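Local coordinates for protein putative lipase/esterase (Lactobacillus plantarum WCFS1, PDB 3BXP) that probably hydrolyses carboxylic esters, as a putative carboxylesterase of the alpha/beta-hydrolase clan whose natural substrate is not established, at residues Gly91-Asp95 / His143-Gln147; Pro156-Ala162 / Ile208-Tyr213; Asp79-Tyr83 / Asn172-Thr176; Ile40-Gly44 / Val70-Gln74. One frame throughout, in Å; residues are numbered along the deposited sequence. Where two conformers were deposited one is given.

Contact 1: Gly91-Asp95 / His143-Gln147; sequences GATID and HYQGQ
The ring of Tyr144 lies with one face against the backbone of helix 85-99, the Ala92 N sitting 3.8 Å above the ring plane over its centre while Gly91 C comes over the rim of the same face. Further out, Ala92 CB touches Tyr144 CE1 at 3.7 Å. This is a loop-on-helix contact on the flank of an alpha/beta-hydrolase sheet: the loop that leads into strand 150-154 crosses the outer side of a helix packed on that sheet. Gly91 has no side chain, and a CB there would run into Tyr144 CD2, so the ring can settle directly on the peptide. Tyr144 CG, anti to the carbonyl carbon at chi1 -53°, lays the ring over the Gly91-Ala92 peptide; Tyr144 CB itself lies 3.5 Å from Gly91 O. At the far end of the ring, Tyr144 OH and Thr11 OG1 are hydrogen-bonded to each other.

One turn on, Asp95 receives the loop backbone. Gln145 N donates to Asp95 OD2 over 2.8 Å in a nearly straight bond (174°), meeting the oxygen on its anti side, 25° out of the carboxylate plane. The carboxylate stands almost perpendicular to the side-chain amide of Gln145, and the Gln145 chain bends away from the helix after its CB and CG pass the acid. On the other flank Ile94 CG2 presses on the backbone of Gly146, its C atom 3.5 Å away, where a side chain on the loop residue would collide. A water bridges Gly91 O (2.9 Å) and Gln145 O (3.0 Å).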
loop_
_atom_site.group_PDB
_atom_site.type_symbol
_atom_site.label_atom_id
_atom_site.label_comp_id
_atom_site.label_asym_id
_atom_site.label_seq_id
_atom_site.Cartn_x
_atom_site.Cartn_y
_atom_site.Cartn_z
ATOM N N GLY B 91 2.488 25.696 -10.796
ATOM C CA GLY B 91 1.367 26.315 -11.494
ATOM C C GLY B 91 1.733 26.958 -12.837
ATOM O O GLY B 91 0.972 26.850 -13.827
ATOM N N ALA B 92 2.846 27.697 -12.845
ATOM C CA ALA B 92 3.357 28.331 -14.054
ATOM C C ALA B 92 3.747 27.283 -15.121
ATOM O O ALA B 92 3.625 27.533 -16.313
ATOM C CB ALA B 92 4.528 29.261 -13.734
ATOM N N THR B 93 4.201 26.114 -14.675
ATOM C CA THR B 93 4.647 25.041 -15.592
ATOM C C THR B 93 3.422 24.380 -16.242
ATOM O O THR B 93 3.414 24.029 -17.459
ATOM C CB THR B 93 5.537 24.000 -14.846
ATOM O OG1 THR B 93 6.654 24.651 -14.234
ATOM C CG2 THR B 93 6.037 22.913 -15.794
ATOM N N ILE B 94 2.420 24.142 -15.424
ATOM C CA ILE B 94 1.155 23.646 -15.933
ATOM C C ILE B 94 0.594 24.652 -16.971
ATOM O O ILE B 94 0.185 24.273 -18.088
ATOM C CB ILE B 94 0.129 23.400 -14.810
ATOM C CG1 ILE B 94 0.561 22.192 -13.924
ATOM C CG2 ILE B 94 -1.237 23.162 -15.419
ATOM C CD1 ILE B 94 -0.186 22.101 -12.559
ATOM N N ASP B 95 0.601 25.928 -16.626
ATOM C CA ASP B 95 0.172 26.960 -17.584
ATOM C C ASP B 95 0.989 26.922 -18.871
ATOM O O ASP B 95 0.473 26.851 -19.986
ATOM C CB ASP B 95 0.306 28.313 -16.908
ATOM C CG ASP B 95 -0.255 29.452 -17.726
ATOM O OD1 ASP B 95 0.324 29.718 -18.761
ATOM O OD2 ASP B 95 -1.211 30.117 -17.308
ATOM N N HIS B 143 -3.767 32.859 -11.058
ATOM C CA HIS B 143 -3.214 33.592 -12.167
ATOM C C HIS B 143 -2.835 32.632 -13.316
ATOM O O HIS B 143 -2.531 33.041 -14.434
ATOM C CB HIS B 143 -2.022 34.408 -11.657
ATOM C CG HIS B 143 -2.418 35.424 -10.621
ATOM N ND1 HIS B 143 -3.269 35.123 -9.571
ATOM C CD2 HIS B 143 -2.125 36.742 -10.500
ATOM C CE1 HIS B 143 -3.464 36.207 -8.841
ATOM N NE2 HIS B 143 -2.774 37.199 -9.377
ATOM N N TYR B 144 -2.886 31.335 -13.043
ATOM C CA TYR B 144 -2.398 30.364 -14.013
ATOM C C TYR B 144 -3.519 29.501 -14.550
ATOM O O TYR B 144 -4.426 29.153 -13.848
ATOM C CB TYR B 144 -1.376 29.413 -13.359
ATOM C CG TYR B 144 -0.256 30.126 -12.663
ATOM C CD1 TYR B 144 0.664 30.851 -13.373
ATOM C CD2 TYR B 144 -0.118 30.034 -11.292
ATOM C CE1 TYR B 144 1.698 31.504 -12.732
ATOM C CE2 TYR B 144 0.902 30.646 -10.647
ATOM C CZ TYR B 144 1.810 31.399 -11.365
ATOM O OH TYR B 144 2.823 32.047 -10.685
ATOM N N GLN B 145 -3.376 29.134 -15.815
ATOM C CA GLN B 145 -4.237 28.163 -16.498
ATOM C C GLN B 145 -3.800 26.740 -16.301
ATOM O O GLN B 145 -2.608 26.439 -16.128
ATOM C CB GLN B 145 -4.244 28.465 -18.006
ATOM C CG GLN B 145 -4.952 29.725 -18.382
ATOM C CD GLN B 145 -6.411 29.673 -18.103
ATOM O OE1 GLN B 145 -7.065 28.810 -18.582
ATOM N NE2 GLN B 145 -6.919 30.583 -17.312
ATOM N N GLY B 146 -4.777 25.847 -16.371
ATOM C CA GLY B 146 -4.565 24.422 -16.485
ATOM C C GLY B 146 -4.694 23.808 -15.123
ATOM O O GLY B 146 -4.513 24.488 -14.097
ATOM N N GLN B 147 -5.057 22.539 -15.098
ATOM C CA GLN B 147 -5.105 21.786 -13.844
ATOM C C GLN B 147 -4.756 20.325 -14.058
ATOM O O GLN B 147 -4.958 19.762 -15.085
ATOM C CB GLN B 147 -6.440 21.929 -13.129
ATOM C CG GLN B 147 -7.665 21.635 -13.977
ATOM C CD GLN B 147 -8.956 22.006 -13.245
ATOM O OE1 GLN B 147 -9.210 23.181 -12.954
ATOM N NE2 GLN B 147 -9.753 20.999 -12.919
HETATM O O HOH W 1 -1.721 25.991 -13.278
#

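Contact 2: Pro156-Ala162 / Ile208-Tyr213; sequences PVIDLTA and INSLKY. With PGR (R-1,2-propanediol), chain K.
Asn209, in the first turn of helix 208-219, reaches into the loop after strand 150-154, and its side chain can be followed outward. CB lies 3.3 Å from Pro156 O, a buried carbonyl with no polar partner in the model. CG comes next, close to Ile158 N, and OD1 at the tip accepts two backbone hydrogens. Asp159 N approaches nearly along the C=O axis at 2.9 Å; Ile158 N gives a second bond of the same length from above the carbonyl plane. The other branch, ND2, donates to Pro206 O and to a water that also bridges to Asp159 O; bonds at both OD1 and ND2 together fix the rotation of the amide.

Beyond the amide the loop closes in an Asx turn: Asp159 OD1 takes both Thr161 N and Thr161 OG1 from one face of its carboxylate. OD2 forms a salt bridge with Lys212 NZ at 3.0 Å, the lysine bending at its last torsion (chi4 -89°) to reach it, and also accepts from Gln184. With an alanine here in place of Asp159, the Lys212 ammonium is likely to lose its carboxylate mate, and Thr161 the acceptor that closes the Asx turn. Ala162 CB packs on Ile208 CG2 at 3.9 Å.

Ile158 crosses Tyr213 at about a right angle, CD1 to CB 3.9 Å, and both also touch Ala124 of helix 118-129 and Leu153 of strand 150-154, so the loop is wedged between helix 208-219, helix 118-129 and the sheet.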
loop_
_atom_site.group_PDB
_atom_site.type_symbol
_atom_site.label_atom_id
_atom_site.label_comp_id
_atom_site.label_asym_id
_atom_site.label_seq_id
_atom_site.Cartn_x
_atom_site.Cartn_y
_atom_site.Cartn_z
ATOM N N PRO B 156 7.498 10.023 -0.934
ATOM C CA PRO B 156 7.414 11.466 -0.811
ATOM C C PRO B 156 7.692 11.964 0.578
ATOM O O PRO B 156 7.324 11.315 1.541
ATOM C CB PRO B 156 5.961 11.730 -1.065
ATOM C CG PRO B 156 5.276 10.514 -0.537
ATOM C CD PRO B 156 6.144 9.417 -0.999
ATOM N N VAL B 157 8.353 13.105 0.658
ATOM C CA VAL B 157 8.297 13.910 1.882
ATOM C C VAL B 157 6.913 14.524 1.948
ATOM O O VAL B 157 6.429 15.113 0.961
ATOM C CB VAL B 157 9.390 14.977 1.918
ATOM C CG1 VAL B 157 9.205 15.931 3.115
ATOM C CG2 VAL B 157 10.821 14.341 1.878
ATOM N N ILE B 158 6.254 14.423 3.104
ATOM C CA ILE B 158 4.878 14.852 3.227
ATOM C C ILE B 158 4.718 15.819 4.386
ATOM O O ILE B 158 3.965 16.811 4.297
ATOM C CB ILE B 158 3.950 13.631 3.473
ATOM C CG1 ILE B 158 3.883 12.768 2.186
ATOM C CG2 ILE B 158 2.554 14.026 3.986
ATOM C CD1 ILE B 158 3.263 13.523 0.891
ATOM N N ASP B 159 5.376 15.500 5.490
ATOM C CA ASP B 159 5.247 16.306 6.737
ATOM C C ASP B 159 6.620 16.674 7.256
ATOM O O ASP B 159 7.430 15.797 7.641
ATOM C CB ASP B 159 4.372 15.549 7.730
ATOM C CG ASP B 159 4.131 16.296 9.036
ATOM O OD1 ASP B 159 4.848 17.263 9.361
ATOM O OD2 ASP B 159 3.212 15.844 9.785
ATOM N N LEU B 160 6.914 17.978 7.197
ATOM C CA LEU B 160 8.238 18.506 7.513
ATOM C C LEU B 160 8.560 18.455 8.993
ATOM O O LEU B 160 9.644 18.863 9.399
ATOM C CB LEU B 160 8.421 19.949 6.969
ATOM C CG LEU B 160 8.266 20.116 5.459
ATOM C CD1 LEU B 160 8.550 21.578 5.058
ATOM C CD2 LEU B 160 9.194 19.179 4.712
ATOM N N THR B 161 7.619 17.920 9.778
ATOM C CA THR B 161 7.838 17.674 11.193
ATOM C C THR B 161 8.049 16.195 11.493
ATOM O O THR B 161 8.305 15.829 12.623
ATOM C CB THR B 161 6.674 18.153 12.066
ATOM O OG1 THR B 161 5.543 17.281 11.884
ATOM C CG2 THR B 161 6.281 19.643 11.778
ATOM N N ALA B 162 7.975 15.350 10.477
ATOM C CA ALA B 162 7.942 13.890 10.668
ATOM C C ALA B 162 9.320 13.177 10.578
ATOM O O ALA B 162 9.398 11.946 10.442
ATOM C CB ALA B 162 6.932 13.254 9.690
ATOM N N ILE B 208 6.562 7.056 7.502
ATOM C CA ILE B 208 5.409 7.662 8.125
ATOM C C ILE B 208 4.840 8.777 7.250
ATOM O O ILE B 208 3.667 9.162 7.363
ATOM C CB ILE B 208 5.768 8.217 9.523
ATOM C CG1 ILE B 208 4.511 8.492 10.329
ATOM C CG2 ILE B 208 6.659 9.393 9.390
ATOM C CD1 ILE B 208 3.648 7.253 10.694
ATOM N N ASN B 209 5.667 9.338 6.392
ATOM C CA ASN B 209 5.227 10.402 5.508
ATOM C C ASN B 209 4.118 9.903 4.579
ATOM O O ASN B 209 3.077 10.521 4.418
ATOM C CB ASN B 209 6.408 10.922 4.669
ATOM C CG ASN B 209 7.282 11.920 5.433
ATOM O OD1 ASN B 209 6.920 13.062 5.581
ATOM N ND2 ASN B 209 8.491 11.479 5.835
ATOM N N SER B 210 4.372 8.802 3.884
ATOM C CA SER B 210 3.355 8.333 2.942
ATOM C C SER B 210 2.104 7.856 3.696
ATOM O O SER B 210 0.990 8.009 3.205
ATOM C CB SER B 210 3.909 7.277 1.973
ATOM O OG SER B 210 4.460 6.164 2.662
ATOM N N LEU B 211 2.298 7.234 4.852
ATOM C CA LEU B 211 1.173 6.738 5.661
ATOM C C LEU B 211 0.278 7.922 6.023
ATOM O O LEU B 211 -0.927 7.839 6.018
ATOM C CB LEU B 211 1.695 6.076 6.950
ATOM C CG LEU B 211 2.338 4.712 6.741
ATOM C CD1 LEU B 211 3.186 4.329 7.957
ATOM C CD2 LEU B 211 1.263 3.600 6.462
ATOM N N LYS B 212 0.900 9.035 6.347
ATOM C CA LYS B 212 0.153 10.250 6.737
ATOM C C LYS B 212 -0.686 10.787 5.552
ATOM O O LYS B 212 -1.875 11.091 5.713
ATOM C CB LYS B 212 1.107 11.341 7.231
ATOM C CG LYS B 212 1.652 11.117 8.595
ATOM C CD LYS B 212 2.848 12.034 8.893
ATOM C CE LYS B 212 3.199 12.141 10.362
ATOM N NZ LYS B 212 2.412 13.275 11.043
ATOM N N TYR B 213 -0.108 10.886 4.367
ATOM C CA TYR B 213 -0.862 11.409 3.206
ATOM C C TYR B 213 -2.003 10.421 2.837
ATOM O O TYR B 213 -3.148 10.789 2.556
ATOM C CB TYR B 213 0.083 11.592 2.008
ATOM C CG TYR B 213 -0.549 12.387 0.923
ATOM C CD1 TYR B 213 -0.905 13.694 1.130
ATOM C CD2 TYR B 213 -0.826 11.830 -0.323
ATOM C CE1 TYR B 213 -1.526 14.464 0.139
ATOM C CE2 TYR B 213 -1.451 12.581 -1.316
ATOM C CZ TYR B 213 -1.788 13.890 -1.086
ATOM O OH TYR B 213 -2.421 14.630 -2.100
HETATM C C1 PGR K . 7.785 4.780 9.763
HETATM C C2 PGR K . 7.246 4.404 11.149
HETATM C C3 PGR K . 8.375 3.960 12.083
HETATM O O1 PGR K . 8.437 6.082 9.654
HETATM O O2 PGR K . 6.490 5.424 11.842
HETATM O O HOH W 2 9.628 14.169 6.879
HETATM O O HOH W 3 5.175 14.523 12.312
#

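Contact 3: Asp79-Tyr83 / Asn172-Thr176; sequences DQSVY and NQITT
Ile174 O, at the C-terminal end of helix 168-174, is gripped by two successive backbone N-H groups: Val82 N at 2.9 Å and, more weakly, Tyr83 N. The preceding carbonyl, Gln173 O, accepts from Ser81 OG, also at 2.9 Å. The loop before helix 85-99 thus supplies donors to carbonyls at the helix's last residues, in a region of the alpha/beta-hydrolase fold above the C-terminal ends of the strands.

Gln173 holds the outer part of the loop. Its CG is anti to the backbone N (chi1 -171°) and the chain then bends at chi2, which swings the amide across the Asp79 side chain. NE2 donates to Asp79 OD1 at 2.8 Å, nearly straight and in the amide plane, and Asp79 OD1 accepts through its anti lone pair; NE2 also donates to Gln80 O at 3.1 Å, from above that carbonyl plane. A leucine at Gln173 would probably leave Asp79 OD1 and Gln80 O without this shared donor and the outer part of the loop less firmly held. Asp79 OD1 and Ser81 N also bind a buffer molecule, HEPES, probably from the crystallisation liquor.

Inward the contact turns apolar. Ile174 CG2 lies beside Val82, 3.9 Å from its CB, and beside Tyr83, whose OH is hydrogen-bonded to His121 ND1. Thr175 OG1 bonds to Asp177 N and to a water that donates to Tyr83 O, while Thr175 CG2 rests 3.8 Å from Tyr83 CD2.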
loop_
_atom_site.group_PDB
_atom_site.type_symbol
_atom_site.label_atom_id
_atom_site.label_comp_id
_atom_site.label_asym_id
_atom_site.label_seq_id
_atom_site.Cartn_x
_atom_site.Cartn_y
_atom_site.Cartn_z
ATOM N N ASP B 79 20.467 30.647 0.518
ATOM C CA ASP B 79 19.671 31.172 1.626
ATOM C C ASP B 79 18.298 31.650 1.156
ATOM O O ASP B 79 17.876 32.780 1.374
ATOM C CB ASP B 79 20.392 32.299 2.353
ATOM C CG ASP B 79 19.729 32.642 3.638
ATOM O OD1 ASP B 79 18.875 31.851 4.078
ATOM O OD2 ASP B 79 20.069 33.676 4.253
ATOM N N GLN B 80 17.618 30.739 0.500
ATOM C CA GLN B 80 16.241 30.945 0.053
ATOM C C GLN B 80 15.319 29.920 0.706
ATOM O O GLN B 80 15.761 28.888 1.235
ATOM C CB GLN B 80 16.163 30.823 -1.447
ATOM C CG GLN B 80 17.072 31.795 -2.170
ATOM C CD GLN B 80 16.999 31.613 -3.646
ATOM O OE1 GLN B 80 17.803 30.877 -4.242
ATOM N NE2 GLN B 80 16.023 32.244 -4.261
ATOM N N SER B 81 14.031 30.212 0.650
ATOM C CA SER B 81 13.020 29.220 0.994
ATOM C C SER B 81 12.398 28.669 -0.274
ATOM O O SER B 81 12.464 29.256 -1.355
ATOM C CB SER B 81 11.954 29.792 1.898
ATOM O OG SER B 81 12.538 30.385 3.049
ATOM N N VAL B 82 11.778 27.521 -0.088
ATOM C CA VAL B 82 11.186 26.785 -1.182
ATOM C C VAL B 82 9.808 27.337 -1.503
ATOM O O VAL B 82 9.405 27.368 -2.638
ATOM C CB VAL B 82 11.060 25.264 -0.807
ATOM C CG1 VAL B 82 10.247 24.489 -1.845
ATOM C CG2 VAL B 82 12.440 24.665 -0.615
ATOM N N TYR B 83 9.062 27.716 -0.486
ATOM C CA TYR B 83 7.709 28.139 -0.683
ATOM C C TYR B 83 7.607 29.637 -0.352
ATOM O O TYR B 83 8.442 30.122 0.405
ATOM C CB TYR B 83 6.791 27.302 0.242
ATOM C CG TYR B 83 6.739 25.812 -0.057
ATOM C CD1 TYR B 83 6.078 25.348 -1.182
ATOM C CD2 TYR B 83 7.357 24.855 0.756
ATOM C CE1 TYR B 83 5.984 23.995 -1.505
ATOM C CE2 TYR B 83 7.303 23.474 0.424
ATOM C CZ TYR B 83 6.615 23.061 -0.691
ATOM O OH TYR B 83 6.552 21.749 -1.006
ATOM N N ASN B 172 12.272 25.427 8.912
ATOM C CA ASN B 172 11.954 26.835 8.697
ATOM C C ASN B 172 12.675 27.499 7.497
ATOM O O ASN B 172 12.204 28.495 6.947
ATOM C CB ASN B 172 12.136 27.608 10.015
ATOM C CG ASN B 172 10.859 27.620 10.868
ATOM O OD1 ASN B 172 9.886 28.323 10.551
ATOM N ND2 ASN B 172 10.862 26.846 11.952
ATOM N N GLN B 173 13.801 26.930 7.085
ATOM C CA GLN B 173 14.460 27.338 5.855
ATOM C C GLN B 173 13.622 26.977 4.652
ATOM O O GLN B 173 13.481 27.767 3.726
ATOM C CB GLN B 173 15.820 26.715 5.745
ATOM C CG GLN B 173 16.614 27.305 4.566
ATOM C CD GLN B 173 17.212 28.701 4.808
ATOM O OE1 GLN B 173 17.524 29.089 5.949
ATOM N NE2 GLN B 173 17.453 29.418 3.717
ATOM N N ILE B 174 13.005 25.799 4.694
ATOM C CA ILE B 174 12.158 25.355 3.573
ATOM C C ILE B 174 10.971 26.291 3.509
ATOM O O ILE B 174 10.619 26.778 2.458
ATOM C CB ILE B 174 11.689 23.878 3.724
ATOM C CG1 ILE B 174 12.913 22.914 3.696
ATOM C CG2 ILE B 174 10.586 23.557 2.670
ATOM C CD1 ILE B 174 12.738 21.576 4.457
ATOM N N THR B 175 10.410 26.600 4.685
ATOM C CA THR B 175 9.363 27.627 4.817
ATOM C C THR B 175 8.965 27.850 6.281
ATOM O O THR B 175 8.842 26.902 7.082
ATOM C CB THR B 175 8.084 27.277 3.984
ATOM O OG1 THR B 175 7.076 28.283 4.133
ATOM C CG2 THR B 175 7.459 25.950 4.408
ATOM N N THR B 176 8.726 29.101 6.596
ATOM C CA THR B 176 8.185 29.480 7.912
ATOM C C THR B 176 6.675 29.489 7.831
ATOM O O THR B 176 5.983 29.816 8.794
ATOM C CB THR B 176 8.644 30.870 8.293
ATOM O OG1 THR B 176 8.444 31.741 7.177
ATOM C CG2 THR B 176 10.110 30.866 8.683
HETATM O O HOH W 4 10.267 30.969 4.545
HETATM O O HOH W 5 13.063 30.775 6.326
HETATM O O HOH W 6 8.151 30.505 3.143
#

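Contact 4: Ile40-Gly44 / Val70-Gln74; sequences ICPGG and VLNYQ
Tyr73 holds its CG between the backbone N and the carbonyl carbon (chi1 56°), which turns the ring toward Pro42. The two side chains slide past each other in opposite directions, Pro42 CD reaching Tyr73 CE2 at 3.8 Å. At the tip, Tyr73 OH donates to Pro42 O over 2.7 Å, with the acceptor at the ring edge, near its plane, and the hydroxyl tilted 28° from the carbonyl plane. A water donates to the same hydroxyl, so this buried oxygen has two partners here.

Cys41 CB comes within 4.0 Å of Tyr73 CD2 in an oblique approach. Its sulfur sits farther from the ring, in a loose sulfur-aromatic contact, and packs on Leu71 CD2 at 3.8 Å. On the side of Ile40 and Val70, Pro42 CG, just past the strand end, meets Val70 CG1, also at 3.8 Å, with the two side chains set obliquely. The strands themselves run parallel, Ile40 paired with Val70, and Leu71 N gives Ile40 O a bond of 2.9 Å that is almost perfectly straight (178°). Past it the chains diverge into loops.

These are the two parallel strands of a beta-alpha-beta crossover, 35-41 and 67-72, joined through helix 54-63 and lying inside the sheet. Strand 16-23 flanks Val70 and strand 110-116 flanks Cys41, while Leu71 and Tyr73 pack on helix 85-99, and Cys41 and Tyr73 on helix 118-129.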
loop_
_atom_site.group_PDB
_atom_site.type_symbol
_atom_site.label_atom_id
_atom_site.label_comp_id
_atom_site.label_asym_id
_atom_site.label_seq_id
_atom_site.Cartn_x
_atom_site.Cartn_y
_atom_site.Cartn_z
ATOM N N ILE B 40 7.301 15.967 -13.691
ATOM C CA ILE B 40 8.122 15.273 -12.665
ATOM C C ILE B 40 8.843 16.314 -11.806
ATOM O O ILE B 40 9.608 17.173 -12.334
ATOM C CB ILE B 40 9.141 14.289 -13.307
ATOM C CG1 ILE B 40 8.457 13.117 -14.018
ATOM C CG2 ILE B 40 10.100 13.764 -12.218
ATOM C CD1 ILE B 40 9.396 12.350 -14.968
ATOM N N CYS B 41 8.507 16.314 -10.503
ATOM C CA CYS B 41 9.194 17.110 -9.521
ATOM C C CYS B 41 10.211 16.172 -8.848
ATOM O O CYS B 41 9.821 15.279 -8.147
ATOM C CB CYS B 41 8.213 17.711 -8.500
ATOM S SG CYS B 41 7.169 18.956 -9.247
ATOM N N PRO B 42 11.509 16.339 -9.139
ATOM C CA PRO B 42 12.555 15.412 -8.670
ATOM C C PRO B 42 12.756 15.380 -7.147
ATOM O O PRO B 42 12.308 16.310 -6.406
ATOM C CB PRO B 42 13.831 15.930 -9.343
ATOM C CG PRO B 42 13.375 16.832 -10.437
ATOM C CD PRO B 42 12.073 17.415 -9.999
ATOM N N GLY B 43 13.457 14.374 -6.664
ATOM C CA GLY B 43 13.929 14.434 -5.260
ATOM C C GLY B 43 15.101 15.358 -5.042
ATOM O O GLY B 43 15.386 16.196 -5.879
ATOM N N GLY B 44 15.780 15.229 -3.882
ATOM C CA GLY B 44 16.945 16.005 -3.641
ATOM C C GLY B 44 16.949 16.816 -2.351
ATOM O O GLY B 44 17.800 17.683 -2.157
ATOM N N VAL B 70 10.284 17.789 -16.816
ATOM C CA VAL B 70 10.937 17.814 -15.503
ATOM C C VAL B 70 11.043 19.238 -15.048
ATOM O O VAL B 70 11.486 20.085 -15.817
ATOM C CB VAL B 70 12.333 17.128 -15.559
ATOM C CG1 VAL B 70 13.014 17.236 -14.169
ATOM C CG2 VAL B 70 12.189 15.628 -16.021
ATOM N N LEU B 71 10.547 19.486 -13.829
ATOM C CA LEU B 71 10.419 20.801 -13.195
ATOM C C LEU B 71 11.429 20.904 -12.063
ATOM O O LEU B 71 11.300 20.237 -11.060
ATOM C CB LEU B 71 9.016 21.019 -12.659
ATOM C CG LEU B 71 8.951 22.235 -11.681
ATOM C CD1 LEU B 71 9.435 23.561 -12.259
ATOM C CD2 LEU B 71 7.495 22.277 -11.151
ATOM N N ASN B 72 12.475 21.696 -12.273
ATOM C CA ASN B 72 13.469 21.940 -11.262
ATOM C C ASN B 72 13.043 23.083 -10.349
ATOM O O ASN B 72 13.424 24.178 -10.544
ATOM C CB ASN B 72 14.804 22.235 -11.946
ATOM C CG ASN B 72 15.621 20.966 -12.301
ATOM O OD1 ASN B 72 15.202 19.819 -12.125
ATOM N ND2 ASN B 72 16.841 21.199 -12.755
ATOM N N TYR B 73 12.215 22.763 -9.380
ATOM C CA TYR B 73 11.525 23.741 -8.512
ATOM C C TYR B 73 12.539 24.402 -7.560
ATOM O O TYR B 73 13.652 23.914 -7.322
ATOM C CB TYR B 73 10.352 23.051 -7.771
ATOM C CG TYR B 73 10.872 21.865 -7.014
ATOM C CD1 TYR B 73 11.514 22.047 -5.804
ATOM C CD2 TYR B 73 10.789 20.561 -7.531
ATOM C CE1 TYR B 73 12.075 20.976 -5.092
ATOM C CE2 TYR B 73 11.368 19.476 -6.840
ATOM C CZ TYR B 73 12.012 19.689 -5.636
ATOM O OH TYR B 73 12.610 18.621 -4.979
ATOM N N GLN B 74 12.114 25.513 -6.980
ATOM C CA GLN B 74 12.941 26.271 -6.051
ATOM C C GLN B 74 13.583 25.419 -4.970
ATOM O O GLN B 74 12.906 24.677 -4.236
ATOM C CB GLN B 74 12.048 27.309 -5.380
ATOM C CG GLN B 74 12.742 28.313 -4.582
ATOM C CD GLN B 74 13.670 29.142 -5.407
ATOM O OE1 GLN B 74 13.251 29.778 -6.362
ATOM N NE2 GLN B 74 14.949 29.147 -5.049
HETATM O O HOH W 7 15.072 18.756 -3.720
#

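In the fold
Contact 4 is the core of the set, two parallel strands and the loops leaving them, while contact 2 is also buried but ties the loop after strand 150-154 to helix 208-219. Contacts 1 and 3 are partly exposed, and both rely on loop backbone bonded to helix residues: an acid side chain accepts in contact 1, helix carbonyls in contact 3. Contact 4 touches contact 1 through Leu71 and Thr93, and contact 3 through Gln74. Contacts 2 and 3 meet where Leu160 packs on Ile174. A salt bridge occurs in contact 2 alone; contacts 1 and 2 lie on opposite sides of the chain's centre.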